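Local structure of retropepsin-like aspartic endopeptidase domain-containing protein (Legionella pneumophila subsp. pneumophila str. Philadelphia 1, 2PMA) at residues T39-F51 / G58-V70. The protein is of uncharacterised function but belongs to a family of putative ATP-dependent zinc proteases and is probably related to retropepsin-like aspartic endopeptidases. Residues are numbered along the deposited sequence; the frame is centred on the assembly and turned at random. Where two conformers were deposited one is given.
Sequences TEIEKKGIPYLRF and GDYSFEGEYVGKV. With FMT (formic acid), chain F.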
# COMPACT_ATOMS: atom_id res chain seq x y z
N THR A 39 -11.26 -12.14 -1.32
CA THR A 39 -12.05 -12.99 -2.22
C THR A 39 -11.74 -12.64 -3.67
O THR A 39 -11.55 -11.47 -4.00
CB THR A 39 -13.59 -12.83 -1.98
OG1 THR A 39 -14.03 -11.56 -2.47
CG2 THR A 39 -13.93 -12.93 -0.48
N GLU A 40 -11.68 -13.63 -4.55
CA GLU A 40 -11.38 -13.36 -5.96
C GLU A 40 -12.70 -13.23 -6.71
O GLU A 40 -13.64 -14.02 -6.48
CB GLU A 40 -10.53 -14.49 -6.54
CG GLU A 40 -10.13 -14.26 -8.00
CD GLU A 40 -9.05 -15.21 -8.53
OE1 GLU A 40 -8.55 -14.92 -9.63
OE2 GLU A 40 -8.70 -16.23 -7.88
N ILE A 41 -12.80 -12.22 -7.58
CA ILE A 41 -13.94 -12.06 -8.46
C ILE A 41 -13.41 -11.84 -9.87
O ILE A 41 -12.24 -11.55 -10.05
CB ILE A 41 -14.83 -10.88 -8.02
CG1 ILE A 41 -14.02 -9.58 -8.04
CG2 ILE A 41 -15.44 -11.14 -6.63
CD1 ILE A 41 -14.87 -8.33 -7.85
N GLU A 42 -14.26 -12.01 -10.87
CA GLU A 42 -13.88 -11.69 -12.25
C GLU A 42 -14.77 -10.59 -12.76
O GLU A 42 -16.00 -10.67 -12.62
CB GLU A 42 -13.98 -12.93 -13.15
CG GLU A 42 -12.63 -13.45 -13.66
CD GLU A 42 -11.91 -14.38 -12.67
OE1 GLU A 42 -12.39 -14.57 -11.53
OE2 GLU A 42 -10.85 -14.92 -13.05
N LYS A 43 -14.16 -9.54 -13.31
CA LYS A 43 -14.90 -8.52 -14.02
C LYS A 43 -14.48 -8.63 -15.49
O LYS A 43 -13.35 -8.34 -15.86
CB LYS A 43 -14.58 -7.14 -13.43
CG LYS A 43 -14.96 -7.02 -11.94
CD LYS A 43 -14.40 -5.73 -11.35
CE LYS A 43 -15.21 -5.29 -10.15
NZ LYS A 43 -16.58 -4.87 -10.55
N LYS A 44 -15.40 -9.12 -16.32
CA LYS A 44 -15.15 -9.28 -17.75
C LYS A 44 -13.90 -10.11 -18.04
O LYS A 44 -13.09 -9.77 -18.92
CB LYS A 44 -15.08 -7.91 -18.44
CG LYS A 44 -16.39 -7.14 -18.35
CD LYS A 44 -16.68 -6.36 -19.63
CE LYS A 44 -17.90 -5.46 -19.46
NZ LYS A 44 -17.69 -4.11 -20.09
N GLY A 45 -13.74 -11.19 -17.30
CA GLY A 45 -12.63 -12.10 -17.51
C GLY A 45 -11.34 -11.59 -16.90
O GLY A 45 -10.29 -12.24 -17.04
N ILE A 46 -11.39 -10.43 -16.23
CA ILE A 46 -10.21 -9.91 -15.50
C ILE A 46 -10.35 -10.18 -14.00
O ILE A 46 -11.38 -9.79 -13.40
CB ILE A 46 -10.03 -8.40 -15.71
CG1 ILE A 46 -9.94 -8.06 -17.20
CG2 ILE A 46 -8.77 -7.88 -14.95
CD1 ILE A 46 -9.72 -6.59 -17.43
N PRO A 47 -9.34 -10.84 -13.39
CA PRO A 47 -9.41 -11.13 -11.97
C PRO A 47 -9.16 -9.88 -11.12
O PRO A 47 -8.24 -9.09 -11.39
CB PRO A 47 -8.30 -12.17 -11.74
CG PRO A 47 -7.31 -11.90 -12.79
CD PRO A 47 -8.09 -11.37 -14.00
N TYR A 48 -10.01 -9.74 -10.10
CA TYR A 48 -9.88 -8.70 -9.10
C TYR A 48 -9.92 -9.45 -7.79
O TYR A 48 -10.54 -10.55 -7.70
CB TYR A 48 -11.10 -7.74 -9.15
CG TYR A 48 -10.96 -6.68 -10.21
CD1 TYR A 48 -10.70 -5.36 -9.85
CD2 TYR A 48 -11.06 -7.00 -11.57
CE1 TYR A 48 -10.55 -4.35 -10.83
CE2 TYR A 48 -10.90 -6.01 -12.55
CZ TYR A 48 -10.65 -4.70 -12.16
OH TYR A 48 -10.49 -3.72 -13.14
N LEU A 49 -9.33 -8.85 -6.75
CA LEU A 49 -9.57 -9.30 -5.38
C LEU A 49 -10.37 -8.24 -4.64
O LEU A 49 -10.11 -7.03 -4.78
CB LEU A 49 -8.23 -9.52 -4.67
CG LEU A 49 -7.29 -10.58 -5.25
CD1 LEU A 49 -6.17 -10.73 -4.27
CD2 LEU A 49 -8.02 -11.95 -5.41
N ARG A 50 -11.37 -8.70 -3.90
CA ARG A 50 -12.06 -7.84 -2.93
C ARG A 50 -11.40 -8.14 -1.60
O ARG A 50 -11.11 -9.31 -1.27
CB ARG A 50 -13.54 -8.22 -2.87
CG ARG A 50 -14.38 -7.36 -1.94
CD ARG A 50 -15.84 -7.91 -1.91
NE ARG A 50 -16.49 -7.70 -3.21
CZ ARG A 50 -17.37 -8.53 -3.78
NH1 ARG A 50 -17.71 -9.68 -3.19
NH2 ARG A 50 -17.90 -8.21 -4.96
N PHE A 51 -11.14 -7.09 -0.82
CA PHE A 51 -10.49 -7.28 0.45
C PHE A 51 -10.87 -6.17 1.42
O PHE A 51 -11.31 -5.07 0.99
CB PHE A 51 -8.94 -7.34 0.26
CG PHE A 51 -8.34 -6.09 -0.37
CD1 PHE A 51 -8.26 -5.94 -1.78
CD2 PHE A 51 -7.82 -5.07 0.45
CE1 PHE A 51 -7.68 -4.80 -2.36
CE2 PHE A 51 -7.26 -3.93 -0.10
CZ PHE A 51 -7.16 -3.78 -1.52
N GLY A 58 -12.88 1.12 12.16
CA GLY A 58 -13.67 0.16 11.43
C GLY A 58 -13.04 -0.36 10.14
O GLY A 58 -11.85 -0.11 9.84
N ASP A 59 -13.84 -1.09 9.39
CA ASP A 59 -13.33 -1.84 8.23
C ASP A 59 -13.63 -1.04 6.94
O ASP A 59 -14.73 -0.42 6.85
CB ASP A 59 -14.10 -3.17 8.11
CG ASP A 59 -13.80 -4.16 9.24
OD1 ASP A 59 -12.68 -4.17 9.75
OD2 ASP A 59 -14.71 -4.96 9.56
N TYR A 60 -12.72 -1.12 5.95
CA TYR A 60 -12.88 -0.45 4.63
C TYR A 60 -12.70 -1.52 3.55
O TYR A 60 -11.65 -2.15 3.52
CB TYR A 60 -11.83 0.68 4.39
CG TYR A 60 -12.02 1.82 5.46
CD1 TYR A 60 -12.71 3.00 5.12
CD2 TYR A 60 -11.62 1.65 6.78
CE1 TYR A 60 -12.96 4.01 6.14
CE2 TYR A 60 -11.82 2.65 7.77
CZ TYR A 60 -12.50 3.83 7.42
OH TYR A 60 -12.75 4.80 8.35
N SER A 61 -13.67 -1.60 2.65
CA SER A 61 -13.64 -2.63 1.60
C SER A 61 -13.09 -2.02 0.30
O SER A 61 -13.46 -0.87 -0.09
CB SER A 61 -15.06 -3.19 1.42
OG SER A 61 -15.03 -4.27 0.49
N PHE A 62 -12.20 -2.77 -0.36
CA PHE A 62 -11.64 -2.35 -1.63
C PHE A 62 -11.77 -3.46 -2.66
O PHE A 62 -11.90 -4.64 -2.30
CB PHE A 62 -10.14 -2.08 -1.45
CG PHE A 62 -9.83 -0.90 -0.58
CD1 PHE A 62 -9.58 0.34 -1.17
CD2 PHE A 62 -9.81 -1.02 0.81
CE1 PHE A 62 -9.31 1.47 -0.39
CE2 PHE A 62 -9.51 0.09 1.61
CZ PHE A 62 -9.26 1.36 0.99
N GLU A 63 -11.67 -3.09 -3.94
CA GLU A 63 -11.40 -4.10 -4.99
C GLU A 63 -10.16 -3.62 -5.75
O GLU A 63 -9.96 -2.40 -5.97
CB GLU A 63 -12.58 -4.27 -5.93
CG GLU A 63 -13.87 -4.73 -5.19
CD GLU A 63 -15.02 -5.08 -6.13
OE1 GLU A 63 -14.92 -4.72 -7.31
OE2 GLU A 63 -16.01 -5.71 -5.67
N GLY A 64 -9.31 -4.55 -6.13
CA GLY A 64 -8.10 -4.19 -6.88
C GLY A 64 -7.80 -5.26 -7.91
O GLY A 64 -8.06 -6.43 -7.67
N GLU A 65 -7.24 -4.84 -9.05
CA GLU A 65 -6.84 -5.78 -10.09
C GLU A 65 -5.83 -6.75 -9.50
O GLU A 65 -4.90 -6.33 -8.85
CB GLU A 65 -6.19 -5.00 -11.23
CG GLU A 65 -7.18 -4.17 -12.01
CD GLU A 65 -6.45 -3.24 -12.96
OE1 GLU A 65 -6.44 -2.03 -12.69
OE2 GLU A 65 -5.85 -3.76 -13.92
N TYR A 66 -6.00 -8.05 -9.78
CA TYR A 66 -5.17 -9.10 -9.20
C TYR A 66 -4.06 -9.35 -10.22
O TYR A 66 -4.33 -9.89 -11.34
CB TYR A 66 -6.03 -10.36 -9.01
CG TYR A 66 -5.41 -11.54 -8.24
CD1 TYR A 66 -6.15 -12.73 -8.07
CD2 TYR A 66 -4.14 -11.48 -7.67
CE1 TYR A 66 -5.63 -13.83 -7.34
CE2 TYR A 66 -3.58 -12.59 -6.97
CZ TYR A 66 -4.34 -13.75 -6.80
OH TYR A 66 -3.82 -14.82 -6.09
N VAL A 67 -2.85 -8.95 -9.87
CA VAL A 67 -1.78 -8.93 -10.88
C VAL A 67 -0.68 -9.96 -10.68
O VAL A 67 0.22 -10.09 -11.54
CB VAL A 67 -1.21 -7.51 -11.13
CG1 VAL A 67 -2.32 -6.56 -11.63
CG2 VAL A 67 -0.56 -6.93 -9.86
N GLY A 68 -0.73 -10.72 -9.60
CA GLY A 68 0.28 -11.78 -9.43
C GLY A 68 0.35 -12.25 -7.99
O GLY A 68 -0.44 -11.84 -7.17
N LYS A 69 1.30 -13.13 -7.71
CA LYS A 69 1.56 -13.58 -6.35
C LYS A 69 3.04 -13.44 -6.15
O LYS A 69 3.83 -13.56 -7.12
CB LYS A 69 1.18 -15.03 -6.19
CG LYS A 69 -0.25 -15.31 -5.95
CD LYS A 69 -0.43 -16.82 -5.85
CE LYS A 69 -1.86 -17.22 -5.67
NZ LYS A 69 -1.97 -18.73 -5.72
N VAL A 70 3.46 -13.19 -4.93
CA VAL A 70 4.89 -13.13 -4.65
C VAL A 70 5.18 -13.90 -3.39
O VAL A 70 4.35 -13.97 -2.50
CB VAL A 70 5.42 -11.69 -4.48
CG1 VAL A 70 5.42 -10.96 -5.81
CG2 VAL A 70 4.63 -10.94 -3.43
C FMT F . -7.43 -0.68 -9.50
O1 FMT F . -7.06 0.04 -10.49
O2 FMT F . -7.15 -1.90 -9.33
O HOH W 1 -5.98 -8.51 -13.12
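Glu63 OE2 is gripped by two nitrogens of Arg50: NE and NH2 each donate to it over 3.2 Å, side-on, with the oxygen close to the guanidinium plane. NE comes in on the anti side of the carboxylate and NH2 nearly along the C-O axis. The bend of Arg50 at chi3 (-68°) turns the guanidinium alongside the extended Glu63, and Ile41 CG2 packs over one of its faces. Lys43 completes the charge network with a long salt bridge from NZ to Glu63 OE1 (3.6 Å), and its CD sits over the centre of the Tyr48 ring. On the opposite face of that ring lies Glu65 CA, in a CH-pi contact. Arg50 and Glu63 are a non-hydrogen-bonded antiparallel pair, flanked by the hydrogen-bonded pairs Leu49 with Gly64 and Phe51 with Phe62, where Phe62 N reaches Phe51 O at 2.8 Å. Beyond Leu49, Tyr66 N donates to Pro47 O from above the carbonyl plane, and a water joins that oxygen to Tyr66 O. The side chains of Leu49, Phe51 and Phe62 occupy the other, buried face. With CG of Phe51 between its backbone N and carbonyl carbon (chi1 59°), Phe62 CB lies over one face of the Phe51 ring, 3.4 Å from Phe51 CZ; the two rings are nearly parallel but slid apart. Leu49 CG lies over the face of Tyr66, while the Glu40 carboxylate meets that ring at its edge. Glu65 N donates to O2 of a bound formic acid, probably from the crystallisation liquor. The hairpin of strands 46-55 and 58-71 belongs to a mixed sheet: strand 31-43 flanks it beyond 46-55, strand 90-100 pairs antiparallel with 58-71, interrupted by a classic bulge where Val67 and Gly68 face Val93, and Leu111 of strand 103-112 packs against Leu49 and Phe51.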